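Local coordinates for ornithine carbamoyltransferase, anabolic (Campylobacter jejuni subsp. jejuni, PDB 3TPF), which catalyses the transfer of the carbamoyl group from carbamoyl phosphate to L-ornithine, giving L-citrulline and phosphate in arginine biosynthesis, at residues H260-Y265 with E284-R289; N156-S161 with I219-V224; L17-H22 with Q128-L133; M41-E44 with R49-M52; E55-E60 with Y291-L296. All coordinates share one frame; numbering follows the deposited sequence.

How the contacts relate
Contacts 3 and 4 fall in the carbamoyl phosphate sequence range and contacts 1 and 2 in the ornithine range, while contact 5 joins the two. Contact 4 is nested within the loop that contact 3 closes, and contacts 2 and 1, in that order, within the one closed by contact 5; contacts 3 and 5 interleave along the chain and touch, centred about 12 Å apart. Helix 279-302 serves contacts 1 and 5, and helix 48-60 serves contacts 4 and 5. Contacts 1 and 2, centred about 13 Å apart, meet at Cys261 and Asp221. Contacts 1 to 4 each include residues predicted to bind a substrate, whereas contact 5 packs helix 279-302 on helix 48-60.

Contact 1: residues H260-Y265 with E284-R289; sequences HCLPAY and EEARNR
Polar contact comes first: the carboxylate of Glu285 meets the backbone of His260, with His260 N donating to Glu285 OE1 at 3.0 Å and an N-H...O angle of 144°. OE1 takes this proton on its syn lone pair, the side facing its sister oxygen. The reach depends on an extended chain whose CG stands anti to the backbone N (chi1 178°), carrying the acid straight off the helix. His260 O also lies near the carboxylate, but both are acceptors and no bond is implied.

A second polar set stiffens the loop itself. Leu262 N donates to His260 ND1 at 2.9 Å, entering the imidazole edge only 14° out of the ring plane, and the far nitrogen, NE2, bonds to Glu269. With both ring nitrogens engaged, rotation of the imidazole is restrained, and the CB of Ala264 sits 3.8 Å above one ring face, offset toward the rim.

This loop carries the His-Cys-Leu-Pro sequence of ornithine carbamoyltransferases, with a cis peptide before Pro263. It follows strand 257-260, an outermost strand of the parallel sheet, and Cys261 and Leu262 are predicted to bind carbamoyl phosphate, as is Arg289 on the helix.

Apolar contact is slight. Leu262 CD1 approaches Ala286 CB at 4.3 Å, a loose methyl-to-methyl touch one residue along the helix from Glu285, and Val87 of the second subunit packs on both residues. At the Cys261 to Ala286 pair the backbones come no nearer than 6.9 Å between CA atoms.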
# COMPACT_ATOMS: atom_id res chain seq x y z
N HIS B 260 -19.29 -21.00 -1.57
CA HIS B 260 -18.66 -20.44 -2.75
C HIS B 260 -17.55 -19.51 -2.29
O HIS B 260 -17.77 -18.68 -1.44
CB HIS B 260 -19.66 -19.62 -3.54
CG HIS B 260 -19.22 -19.29 -4.94
ND1 HIS B 260 -18.00 -18.71 -5.22
CD2 HIS B 260 -19.86 -19.42 -6.13
CE1 HIS B 260 -17.90 -18.53 -6.53
NE2 HIS B 260 -19.02 -18.94 -7.11
N CYS B 261 -16.36 -19.65 -2.85
CA CYS B 261 -15.18 -18.86 -2.36
C CYS B 261 -15.22 -17.45 -2.84
O CYS B 261 -14.65 -16.57 -2.22
CB CYS B 261 -13.82 -19.45 -2.74
SG CYS B 261 -13.63 -19.69 -4.53
N LEU B 262 -15.93 -17.22 -3.91
CA LEU B 262 -16.17 -15.84 -4.42
C LEU B 262 -15.00 -15.39 -5.24
O LEU B 262 -13.92 -15.94 -5.12
CB LEU B 262 -16.38 -14.78 -3.29
CG LEU B 262 -17.59 -14.86 -2.37
CD1 LEU B 262 -17.67 -13.61 -1.46
CD2 LEU B 262 -18.87 -14.95 -3.22
N PRO B 263 -15.20 -14.41 -6.07
CA PRO B 263 -16.48 -13.89 -6.39
C PRO B 263 -17.35 -14.88 -7.18
O PRO B 263 -16.83 -15.81 -7.80
CB PRO B 263 -16.15 -12.75 -7.36
CG PRO B 263 -14.89 -13.22 -8.02
CD PRO B 263 -14.14 -13.80 -6.85
N ALA B 264 -18.64 -14.57 -7.24
CA ALA B 264 -19.65 -15.44 -7.83
C ALA B 264 -20.14 -14.87 -9.12
O ALA B 264 -20.13 -13.68 -9.32
CB ALA B 264 -20.76 -15.62 -6.82
N TYR B 265 -20.53 -15.72 -10.03
CA TYR B 265 -21.04 -15.24 -11.32
C TYR B 265 -22.43 -15.79 -11.50
O TYR B 265 -22.63 -16.91 -11.92
CB TYR B 265 -20.14 -15.58 -12.49
CG TYR B 265 -18.77 -14.99 -12.30
CD1 TYR B 265 -18.52 -13.63 -12.53
CD2 TYR B 265 -17.71 -15.80 -11.87
CE1 TYR B 265 -17.25 -13.08 -12.34
CE2 TYR B 265 -16.44 -15.29 -11.68
CZ TYR B 265 -16.20 -13.92 -11.90
OH TYR B 265 -14.91 -13.42 -11.72
N GLU B 284 -20.42 -15.35 5.63
CA GLU B 284 -19.70 -15.70 6.83
C GLU B 284 -18.40 -16.45 6.37
O GLU B 284 -17.29 -16.24 6.89
CB GLU B 284 -20.54 -16.54 7.77
CG GLU B 284 -21.10 -15.80 8.99
CD GLU B 284 -20.00 -15.12 9.86
OE1 GLU B 284 -20.23 -13.98 10.40
OE2 GLU B 284 -18.88 -15.71 10.04
N GLU B 285 -18.58 -17.27 5.35
CA GLU B 285 -17.50 -18.05 4.78
C GLU B 285 -16.40 -17.04 4.47
O GLU B 285 -15.30 -17.20 4.93
CB GLU B 285 -17.93 -18.83 3.52
CG GLU B 285 -16.84 -19.67 2.82
CD GLU B 285 -17.22 -20.21 1.42
OE1 GLU B 285 -18.38 -19.97 1.05
OE2 GLU B 285 -16.34 -20.87 0.72
N ALA B 286 -16.72 -16.03 3.65
CA ALA B 286 -15.81 -14.93 3.25
C ALA B 286 -15.01 -14.35 4.40
O ALA B 286 -13.80 -14.26 4.44
CB ALA B 286 -16.70 -13.84 2.70
N ARG B 287 -15.74 -13.96 5.40
CA ARG B 287 -15.19 -13.36 6.55
C ARG B 287 -14.38 -14.33 7.37
O ARG B 287 -13.44 -13.96 8.02
CB ARG B 287 -16.35 -12.85 7.38
CG ARG B 287 -15.98 -12.11 8.62
CD ARG B 287 -17.25 -11.97 9.41
NE ARG B 287 -17.19 -10.88 10.36
CZ ARG B 287 -17.79 -10.91 11.55
NH1 ARG B 287 -18.46 -12.02 11.94
NH2 ARG B 287 -17.70 -9.86 12.36
N ASN B 288 -14.79 -15.59 7.39
CA ASN B 288 -14.17 -16.58 8.31
C ASN B 288 -12.69 -16.96 7.90
O ASN B 288 -11.93 -17.47 8.65
CB ASN B 288 -15.00 -17.85 8.36
CG ASN B 288 -16.16 -17.82 9.34
OD1 ASN B 288 -16.20 -16.98 10.22
ND2 ASN B 288 -17.12 -18.76 9.19
N ARG B 289 -12.28 -16.61 6.72
CA ARG B 289 -10.85 -16.69 6.37
C ARG B 289 -9.88 -15.93 7.31
O ARG B 289 -8.73 -16.27 7.45
CB ARG B 289 -10.61 -16.10 4.98
CG ARG B 289 -9.36 -16.61 4.38
CD ARG B 289 -9.64 -17.46 3.12
NE ARG B 289 -8.69 -17.02 2.10
CZ ARG B 289 -8.96 -16.16 1.14
NH1 ARG B 289 -7.97 -15.72 0.37
NH2 ARG B 289 -10.23 -15.75 0.92

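Contact 2: residues N156-S161 with I219-V224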
# COMPACT_ATOMS: atom_id res chain seq x y z
N ASN B 156 -9.93 -27.46 -10.84
CA ASN B 156 -9.04 -26.34 -10.51
C ASN B 156 -8.34 -26.53 -9.14
O ASN B 156 -8.44 -27.59 -8.52
CB ASN B 156 -9.83 -25.03 -10.51
CG ASN B 156 -10.86 -24.97 -9.40
OD1 ASN B 156 -10.97 -25.89 -8.63
ND2 ASN B 156 -11.61 -23.91 -9.35
N ASN B 157 -7.64 -25.50 -8.71
CA ASN B 157 -6.98 -25.52 -7.36
C ASN B 157 -7.91 -25.86 -6.19
O ASN B 157 -7.56 -26.64 -5.32
CB ASN B 157 -6.24 -24.19 -7.04
CG ASN B 157 -7.12 -22.98 -7.19
OD1 ASN B 157 -8.36 -23.08 -7.32
ND2 ASN B 157 -6.49 -21.82 -7.20
N MSE B 158 -9.09 -25.27 -6.20
CA MSE B 158 -10.11 -25.46 -5.13
C MSE B 158 -10.54 -26.92 -5.02
O MSE B 158 -10.73 -27.47 -3.91
CB MSE B 158 -11.37 -24.66 -5.41
CG MSE B 158 -11.26 -23.26 -4.88
SE MSE B 158 -11.04 -23.23 -2.93
CE MSE B 158 -12.75 -24.08 -2.36
N CYS B 159 -10.66 -27.56 -6.18
CA CYS B 159 -11.02 -28.96 -6.28
C CYS B 159 -9.95 -29.83 -5.67
O CYS B 159 -10.21 -30.75 -4.89
CB CYS B 159 -11.21 -29.34 -7.76
SG CYS B 159 -11.54 -31.07 -8.01
N ASN B 160 -8.72 -29.55 -6.09
CA ASN B 160 -7.57 -30.25 -5.58
C ASN B 160 -7.51 -30.18 -4.05
O ASN B 160 -7.35 -31.18 -3.36
CB ASN B 160 -6.30 -29.60 -6.08
CG ASN B 160 -6.09 -29.76 -7.53
OD1 ASN B 160 -6.45 -30.77 -8.13
ND2 ASN B 160 -5.39 -28.80 -8.09
N SER B 161 -7.63 -28.99 -3.53
CA SER B 161 -7.48 -28.80 -2.12
C SER B 161 -8.65 -29.40 -1.36
O SER B 161 -8.45 -29.96 -0.26
CB SER B 161 -7.35 -27.34 -1.80
OG SER B 161 -6.13 -26.82 -2.30
N ILE B 219 -20.46 -27.32 -2.50
CA ILE B 219 -19.41 -26.34 -2.77
C ILE B 219 -19.26 -26.15 -4.23
O ILE B 219 -19.13 -27.13 -4.97
CB ILE B 219 -18.06 -26.82 -2.24
CG1 ILE B 219 -18.18 -27.13 -0.72
CG2 ILE B 219 -17.00 -25.81 -2.62
CD1 ILE B 219 -16.87 -27.45 -0.06
N THR B 220 -19.21 -24.91 -4.66
CA THR B 220 -19.00 -24.66 -6.06
C THR B 220 -18.07 -23.51 -6.22
O THR B 220 -17.69 -22.84 -5.26
CB THR B 220 -20.30 -24.40 -6.80
OG1 THR B 220 -20.08 -24.51 -8.20
CG2 THR B 220 -20.83 -23.06 -6.49
N ASP B 221 -17.66 -23.28 -7.45
CA ASP B 221 -16.68 -22.23 -7.77
C ASP B 221 -16.79 -21.81 -9.22
O ASP B 221 -17.36 -22.52 -10.06
CB ASP B 221 -15.27 -22.75 -7.49
CG ASP B 221 -14.19 -21.64 -7.49
OD1 ASP B 221 -14.51 -20.42 -7.46
OD2 ASP B 221 -13.00 -22.02 -7.50
N THR B 222 -16.21 -20.66 -9.52
CA THR B 222 -16.21 -20.14 -10.90
C THR B 222 -15.65 -21.18 -11.83
O THR B 222 -14.81 -21.97 -11.47
CB THR B 222 -15.30 -18.90 -11.06
OG1 THR B 222 -13.98 -19.35 -11.26
CG2 THR B 222 -15.26 -18.03 -9.78
N TRP B 223 -16.09 -21.13 -13.06
CA TRP B 223 -15.67 -22.13 -14.06
C TRP B 223 -14.50 -21.65 -14.86
O TRP B 223 -13.60 -22.40 -15.24
CB TRP B 223 -16.79 -22.38 -15.02
CG TRP B 223 -18.00 -22.99 -14.43
CD1 TRP B 223 -18.09 -23.83 -13.37
CD2 TRP B 223 -19.31 -22.83 -14.91
NE1 TRP B 223 -19.37 -24.19 -13.14
CE2 TRP B 223 -20.15 -23.60 -14.09
CE3 TRP B 223 -19.87 -22.13 -15.98
CZ2 TRP B 223 -21.54 -23.69 -14.31
CZ3 TRP B 223 -21.25 -22.20 -16.19
CH2 TRP B 223 -22.06 -22.98 -15.36
N VAL B 224 -14.56 -20.38 -15.19
CA VAL B 224 -13.47 -19.70 -15.82
C VAL B 224 -12.50 -19.34 -14.71
O VAL B 224 -12.63 -18.32 -14.02
CB VAL B 224 -14.00 -18.53 -16.63
CG1 VAL B 224 -12.84 -17.70 -17.16
CG2 VAL B 224 -14.89 -19.11 -17.70
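Asn156 holds its CG between the backbone N and the carbonyl carbon (chi1 66°), which folds the amide back over the first turn of helix 157-169, while Asp221 sends its carboxylate across from the other segment with CG anti to its own backbone N. The two groups meet at Asn156 ND2 and Asp221 OD2, 3.0 Å apart. This hydrogen bond is weak, its N-H...O angle being 129°, and the amide and carboxylate planes are turned 53° from one another.

The other end of the same amide caps the helix: Asn156 OD1 accepts from Cys159 N at 3.0 Å. One side chain therefore ties the helix start to Asp221. Met158, modelled as selenomethionine, comes in at about a right angle to Asp221 and lays its CG 3.4 Å from Asp221 OD2. The other carboxylate oxygen, Asp221 OD1, takes a weak bond from Thr222 N at 2.7 Å, and Cys261 packs against the aspartate.

An asparagine N-cap facing the residues that follow the neighbouring strand 217-220 suits the C-terminal ends of the strands of a parallel, Rossmann-like sheet, where substrate sites commonly form; here Asn157 and Asp221 are predicted to bind L-ornithine.

Contact 3: residues L17-H22 with Q128-L133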
# COMPACT_ATOMS: atom_id res chain seq x y z
N LEU B 17 -7.37 -30.00 12.06
CA LEU B 17 -8.49 -29.81 12.96
C LEU B 17 -8.13 -28.85 14.11
O LEU B 17 -8.97 -28.09 14.61
CB LEU B 17 -9.05 -31.14 13.53
CG LEU B 17 -9.89 -32.01 12.57
CD1 LEU B 17 -10.30 -33.28 13.26
CD2 LEU B 17 -11.06 -31.25 11.95
N SER B 18 -6.87 -28.83 14.50
CA SER B 18 -6.53 -27.98 15.61
C SER B 18 -6.41 -26.52 15.14
O SER B 18 -6.56 -25.62 15.94
CB SER B 18 -5.24 -28.45 16.27
OG SER B 18 -4.21 -27.71 15.67
N LEU B 19 -6.10 -26.33 13.86
CA LEU B 19 -6.11 -25.00 13.27
C LEU B 19 -7.53 -24.42 13.27
O LEU B 19 -7.80 -23.29 13.70
CB LEU B 19 -5.59 -25.04 11.85
CG LEU B 19 -4.06 -25.03 11.59
CD1 LEU B 19 -3.75 -25.06 10.10
CD2 LEU B 19 -3.42 -23.81 12.25
N VAL B 20 -8.46 -25.22 12.85
CA VAL B 20 -9.86 -24.84 12.93
C VAL B 20 -10.28 -24.54 14.39
O VAL B 20 -10.98 -23.57 14.65
CB VAL B 20 -10.76 -25.92 12.33
CG1 VAL B 20 -12.16 -25.64 12.82
CG2 VAL B 20 -10.66 -25.94 10.80
N ASN B 21 -9.89 -25.38 15.32
CA ASN B 21 -10.35 -25.14 16.70
C ASN B 21 -9.76 -23.89 17.26
O ASN B 21 -10.34 -23.20 18.09
CB ASN B 21 -10.02 -26.28 17.67
CG ASN B 21 -10.80 -27.54 17.39
OD1 ASN B 21 -11.86 -27.56 16.69
ND2 ASN B 21 -10.32 -28.63 17.98
N HIS B 22 -8.54 -23.61 16.83
CA HIS B 22 -7.87 -22.46 17.37
C HIS B 22 -8.56 -21.20 16.80
O HIS B 22 -8.81 -20.25 17.54
CB HIS B 22 -6.38 -22.49 17.01
CG HIS B 22 -5.57 -21.46 17.74
ND1 HIS B 22 -6.01 -20.88 18.90
CD2 HIS B 22 -4.37 -20.90 17.47
CE1 HIS B 22 -5.13 -20.00 19.32
NE2 HIS B 22 -4.12 -19.99 18.47
N GLN B 128 -8.20 -21.09 1.81
CA GLN B 128 -9.62 -21.08 1.52
C GLN B 128 -10.34 -22.33 2.10
O GLN B 128 -11.41 -22.27 2.71
CB GLN B 128 -9.85 -20.95 0.00
CG GLN B 128 -11.31 -20.86 -0.35
CD GLN B 128 -12.04 -19.58 0.16
OE1 GLN B 128 -11.45 -18.49 0.20
NE2 GLN B 128 -13.36 -19.71 0.48
N VAL B 129 -9.75 -23.48 1.82
CA VAL B 129 -10.35 -24.71 2.32
C VAL B 129 -10.37 -24.67 3.81
O VAL B 129 -11.34 -25.07 4.39
CB VAL B 129 -9.65 -25.88 1.76
CG1 VAL B 129 -10.00 -27.13 2.52
CG2 VAL B 129 -9.93 -25.92 0.26
N LEU B 130 -9.37 -24.08 4.45
CA LEU B 130 -9.43 -24.04 5.94
C LEU B 130 -10.63 -23.25 6.36
O LEU B 130 -11.30 -23.57 7.33
CB LEU B 130 -8.21 -23.41 6.56
CG LEU B 130 -7.01 -24.27 6.83
CD1 LEU B 130 -5.94 -23.39 7.31
CD2 LEU B 130 -7.26 -25.33 7.84
N GLY B 131 -10.89 -22.17 5.63
CA GLY B 131 -12.03 -21.28 6.00
C GLY B 131 -13.42 -21.88 5.76
O GLY B 131 -14.34 -21.76 6.56
N ASP B 132 -13.50 -22.60 4.66
CA ASP B 132 -14.65 -23.42 4.35
C ASP B 132 -14.91 -24.42 5.49
O ASP B 132 -16.00 -24.49 6.03
CB ASP B 132 -14.43 -24.16 3.02
CG ASP B 132 -14.50 -23.23 1.82
OD1 ASP B 132 -14.72 -22.00 2.01
OD2 ASP B 132 -14.46 -23.74 0.64
N LEU B 133 -13.89 -25.10 5.89
CA LEU B 133 -13.96 -26.06 7.02
C LEU B 133 -14.48 -25.42 8.28
O LEU B 133 -15.42 -25.90 8.92
CB LEU B 133 -12.57 -26.59 7.30
CG LEU B 133 -12.39 -28.06 7.54
CD1 LEU B 133 -13.27 -28.89 6.65
CD2 LEU B 133 -10.95 -28.35 7.19
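Buried helix-against-helix packing within the carbamoyl phosphate domain brings Leu19 and Val20 of helix 13-28 against Leu130 and Leu133 of helix 126-138. The short segments cross at -64° with axes 10.0 Å apart, a separation large enough for side chains from both helices to meet between them. The CA atoms of Val20 and Leu130 are the closest pair, at 7.0 Å.

Leu19 and Leu130 meet branch to branch. Leu19 CD1 lies 3.9 Å from Leu130 CD1 and 4.2 Å from Leu130 CD2, directed at the fork of the partner rather than at a single methyl.

Helix 126-138 is the element whose beginning, with Thr127 and Gln128, is predicted to hold carbamoyl phosphate, and Gln128 points away from this interface toward the cleft. Helix 13-28 thus packs on a different side of the helix from the one that carries Gln128.

Val20 works further along. Its CG2, set anti to the carbonyl carbon, reaches Leu133 CB at 4.0 Å, the side chains crossing at about a right angle, and also approaches the backbone at Leu130 O, 4.3 Å away. Ile16 touches both leucines of helix 126-138, and Ala295 and Phe299 of helix 279-302 pack on Leu19.

Contact 4: residues M41-E44 with R49-M52; sequences MIFE and RTRM
Phe43 lays the far end of its ring against the aliphatic part of Arg51: CZ is 3.8 Å from Arg51 CB, and CE1 is 4.1 Å from Arg51 CG. The approach is oblique, and the side chains cross at about a right angle, with the ring and guanidinium planes 51° apart. Since CB and CG are the arginine side-chain atoms that approach the ring, the methylenes carry this contact. On the neighbouring ring corner, Thr50 CG2 comes to the edge, near the ring plane, 3.9 Å from Phe43 CE2. In Thr50 this methyl stands anti to the backbone N, while OG1 lies beside that N (chi1 -79°) and bonds to Arg98.

Met41, a selenomethionine here, adds the third touch. A bend at its last torsion brings CE to 4.1 Å from Arg51 CG, and SE to 4.2 Å from Arg51 O.

Strand 38-43, helix 48-60 and strand 64-68 form a beta-alpha-beta unit, and this contact seats the first turn of the helix on the strand that precedes it. The intervening turn leads into the Ser-Thr-Arg-Thr sequence of the carbamoyltransferases, of which Arg49 and Thr50 are predicted to bind carbamoyl phosphate.

Beyond its methylenes, Arg51 reaches the subunit interface. NE forms a salt bridge with Glu55, NH1 donates to Phe67 O of the second subunit, and the guanidinium makes a cation-pi contact with Phe67 of its own chain. Arg49 meanwhile forms a salt bridge with Glu79 of the second subunit, setting this helix start against the subunit boundary.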
# COMPACT_ATOMS: atom_id res chain seq x y z
N MSE B 41 3.46 -9.56 2.33
CA MSE B 41 2.49 -10.16 1.46
C MSE B 41 2.88 -9.92 0.03
O MSE B 41 2.88 -8.79 -0.45
CB MSE B 41 1.10 -9.58 1.67
CG MSE B 41 0.69 -9.74 3.11
SE MSE B 41 -1.06 -8.87 3.42
CE MSE B 41 -0.64 -6.94 3.05
N ILE B 42 3.19 -10.96 -0.69
CA ILE B 42 3.60 -10.75 -2.14
C ILE B 42 2.54 -11.21 -3.09
O ILE B 42 2.23 -12.39 -3.12
CB ILE B 42 4.87 -11.55 -2.52
CG1 ILE B 42 6.05 -11.12 -1.66
CG2 ILE B 42 5.17 -11.37 -4.00
CD1 ILE B 42 7.21 -12.08 -1.72
N PHE B 43 1.97 -10.30 -3.83
CA PHE B 43 0.95 -10.67 -4.82
C PHE B 43 1.52 -10.66 -6.25
O PHE B 43 2.13 -9.70 -6.66
CB PHE B 43 -0.27 -9.77 -4.74
CG PHE B 43 -1.04 -9.92 -3.49
CD1 PHE B 43 -0.62 -9.30 -2.32
CD2 PHE B 43 -2.13 -10.74 -3.44
CE1 PHE B 43 -1.29 -9.48 -1.15
CE2 PHE B 43 -2.80 -10.99 -2.22
CZ PHE B 43 -2.41 -10.30 -1.11
N GLU B 44 1.30 -11.72 -6.99
CA GLU B 44 1.61 -11.75 -8.44
C GLU B 44 0.38 -11.39 -9.22
O GLU B 44 0.47 -11.08 -10.41
CB GLU B 44 2.08 -13.13 -8.91
CG GLU B 44 3.55 -13.37 -8.63
CD GLU B 44 4.07 -14.56 -9.36
OE1 GLU B 44 3.43 -15.65 -9.26
OE2 GLU B 44 5.08 -14.40 -10.11
N ARG B 49 -9.97 -9.55 -1.45
CA ARG B 49 -10.51 -10.43 -0.38
C ARG B 49 -9.40 -11.08 0.49
O ARG B 49 -9.53 -11.22 1.71
CB ARG B 49 -11.38 -11.52 -1.02
CG ARG B 49 -12.47 -12.13 -0.09
CD ARG B 49 -13.59 -12.87 -0.85
NE ARG B 49 -14.27 -12.02 -1.83
CZ ARG B 49 -13.92 -11.86 -3.11
NH1 ARG B 49 -14.64 -11.06 -3.88
NH2 ARG B 49 -12.85 -12.46 -3.61
N THR B 50 -8.33 -11.51 -0.19
CA THR B 50 -7.24 -12.32 0.44
C THR B 50 -6.39 -11.41 1.31
O THR B 50 -6.06 -11.67 2.47
CB THR B 50 -6.30 -12.95 -0.63
OG1 THR B 50 -6.90 -14.12 -1.22
CG2 THR B 50 -5.00 -13.42 -0.02
N ARG B 51 -6.03 -10.33 0.68
CA ARG B 51 -5.26 -9.32 1.31
C ARG B 51 -5.90 -8.85 2.63
O ARG B 51 -5.24 -8.69 3.62
CB ARG B 51 -5.17 -8.14 0.40
CG ARG B 51 -4.10 -7.15 0.82
CD ARG B 51 -4.44 -5.75 0.36
NE ARG B 51 -4.06 -4.79 1.36
CZ ARG B 51 -3.94 -3.51 1.12
NH1 ARG B 51 -4.17 -3.08 -0.12
NH2 ARG B 51 -3.60 -2.66 2.12
N MSE B 52 -7.20 -8.61 2.62
CA MSE B 52 -7.90 -8.20 3.80
C MSE B 52 -7.70 -9.21 4.93
O MSE B 52 -7.36 -8.85 6.08
CB MSE B 52 -9.39 -8.19 3.41
CG MSE B 52 -10.33 -7.33 4.26
SE MSE B 52 -10.57 -5.58 3.38
CE MSE B 52 -10.71 -5.82 1.43

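Contact 5: residues E55-E60 with Y291-L296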
# COMPACT_ATOMS: atom_id res chain seq x y z
N GLU B 55 -3.99 -9.17 6.07
CA GLU B 55 -3.60 -7.94 6.65
C GLU B 55 -4.22 -7.83 8.06
O GLU B 55 -3.58 -7.41 9.02
CB GLU B 55 -3.92 -6.78 5.76
CG GLU B 55 -3.31 -5.49 6.29
CD GLU B 55 -3.15 -4.35 5.26
OE1 GLU B 55 -3.25 -4.66 3.99
OE2 GLU B 55 -2.86 -3.18 5.77
N LEU B 56 -5.50 -8.12 8.13
CA LEU B 56 -6.19 -7.99 9.36
C LEU B 56 -5.77 -9.12 10.30
O LEU B 56 -5.72 -8.93 11.54
CB LEU B 56 -7.68 -7.98 9.18
CG LEU B 56 -8.38 -6.76 8.59
CD1 LEU B 56 -9.84 -7.18 8.55
CD2 LEU B 56 -8.38 -5.46 9.37
N ALA B 57 -5.44 -10.28 9.74
CA ALA B 57 -5.05 -11.38 10.62
C ALA B 57 -3.83 -10.94 11.44
O ALA B 57 -3.87 -10.87 12.70
CB ALA B 57 -4.78 -12.63 9.84
N ILE B 58 -2.76 -10.58 10.74
CA ILE B 58 -1.55 -10.22 11.47
C ILE B 58 -1.77 -8.96 12.34
O ILE B 58 -1.22 -8.87 13.45
CB ILE B 58 -0.40 -9.93 10.59
CG1 ILE B 58 0.92 -9.85 11.36
CG2 ILE B 58 -0.76 -8.63 9.80
CD1 ILE B 58 1.47 -11.18 11.64
N THR B 59 -2.57 -8.01 11.83
CA THR B 59 -2.73 -6.73 12.51
C THR B 59 -3.37 -6.98 13.87
O THR B 59 -2.85 -6.57 14.86
CB THR B 59 -3.54 -5.77 11.71
OG1 THR B 59 -2.76 -5.39 10.58
CG2 THR B 59 -3.79 -4.50 12.43
N GLU B 60 -4.47 -7.72 13.86
CA GLU B 60 -5.22 -8.01 15.04
C GLU B 60 -4.43 -8.83 16.00
O GLU B 60 -4.66 -8.80 17.21
CB GLU B 60 -6.48 -8.76 14.68
CG GLU B 60 -7.51 -7.91 13.98
CD GLU B 60 -8.83 -8.65 13.71
OE1 GLU B 60 -9.01 -9.77 14.31
OE2 GLU B 60 -9.66 -8.11 12.90
N TYR B 291 -10.05 -15.77 10.60
CA TYR B 291 -9.79 -16.44 11.91
C TYR B 291 -8.83 -17.58 11.67
O TYR B 291 -8.05 -17.96 12.50
CB TYR B 291 -11.09 -16.92 12.55
CG TYR B 291 -12.06 -15.79 12.65
CD1 TYR B 291 -11.88 -14.78 13.57
CD2 TYR B 291 -13.15 -15.68 11.77
CE1 TYR B 291 -12.76 -13.73 13.65
CE2 TYR B 291 -14.03 -14.61 11.86
CZ TYR B 291 -13.84 -13.65 12.81
OH TYR B 291 -14.68 -12.57 12.94
N VAL B 292 -8.93 -18.08 10.48
CA VAL B 292 -8.22 -19.28 10.05
C VAL B 292 -6.78 -18.90 9.70
O VAL B 292 -5.82 -19.51 10.14
CB VAL B 292 -9.03 -19.98 8.91
CG1 VAL B 292 -8.14 -20.62 7.93
CG2 VAL B 292 -9.99 -21.04 9.51
N VAL B 293 -6.63 -17.81 8.98
CA VAL B 293 -5.28 -17.26 8.79
C VAL B 293 -4.61 -16.90 10.16
O VAL B 293 -3.45 -17.22 10.41
CB VAL B 293 -5.25 -16.11 7.82
CG1 VAL B 293 -3.88 -15.41 7.86
CG2 VAL B 293 -5.60 -16.69 6.37
N LYS B 294 -5.37 -16.31 11.06
CA LYS B 294 -4.83 -16.10 12.42
C LYS B 294 -4.24 -17.33 13.06
O LYS B 294 -3.08 -17.35 13.48
CB LYS B 294 -5.88 -15.53 13.31
CG LYS B 294 -6.05 -14.03 13.16
CD LYS B 294 -7.36 -13.60 13.74
CE LYS B 294 -7.27 -12.36 14.68
NZ LYS B 294 -8.52 -12.14 15.44
N ALA B 295 -5.02 -18.40 13.05
CA ALA B 295 -4.57 -19.68 13.65
C ALA B 295 -3.29 -20.11 12.95
O ALA B 295 -2.30 -20.55 13.58
CB ALA B 295 -5.63 -20.78 13.52
N LEU B 296 -3.34 -20.05 11.64
CA LEU B 296 -2.25 -20.56 10.82
C LEU B 296 -0.96 -19.83 11.16
O LEU B 296 0.07 -20.42 11.34
CB LEU B 296 -2.59 -20.32 9.32
CG LEU B 296 -1.68 -20.78 8.27
CD1 LEU B 296 -1.33 -22.25 8.43
CD2 LEU B 296 -2.43 -20.59 6.96
O HOH W 1 -6.86 -11.40 17.73
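Ala57 and Lys294 mark where the two helical segments come nearest, their CA atoms 5.1 Å apart. The axes approach to 8.5 Å and cross at -56°, and so close a passage is matched by the small alanine at the crossing point. Ala57 CB touches Val293 CG1 at 3.5 Å and lies 3.8 Å from Lys294 CG, so the methyl rests between two consecutive residues of the other helix.

Lys294 does double duty. Its lower chain packs on Ala57, and a bend at chi3 (133°) then carries the upper part across Glu60 at about a right angle, with CE 3.7 Å from Glu60 CB. At the end, NZ donates to Glu60 OE1 at 2.7 Å in a salt bridge, meeting the oxygen almost head-on to its C-O bond.

Helix 48-60 belongs to the carbamoyl phosphate domain, whereas helix 279-302 starts among residues of the ornithine domain and runs across to lie on the first. Such a C-terminal helix returning to the N-terminal domain is a family feature of the carbamoyltransferases, and this crossing is one of the places where it is held.

Glu60 is the last residue of its helix, and a water extends the polar link there: it accepts from Lys294 NZ at 2.9 Å and donates weakly to Glu60 O. The ammonium thus has both a carboxylate and a water as partners. Just before Glu60, Thr59 OG1 and Thr59 N both reach back one turn to Glu55 O, from opposite faces of its carbonyl plane, OG1 at 2.7 Å. Leu26 of helix 13-28 also packs on Lys294.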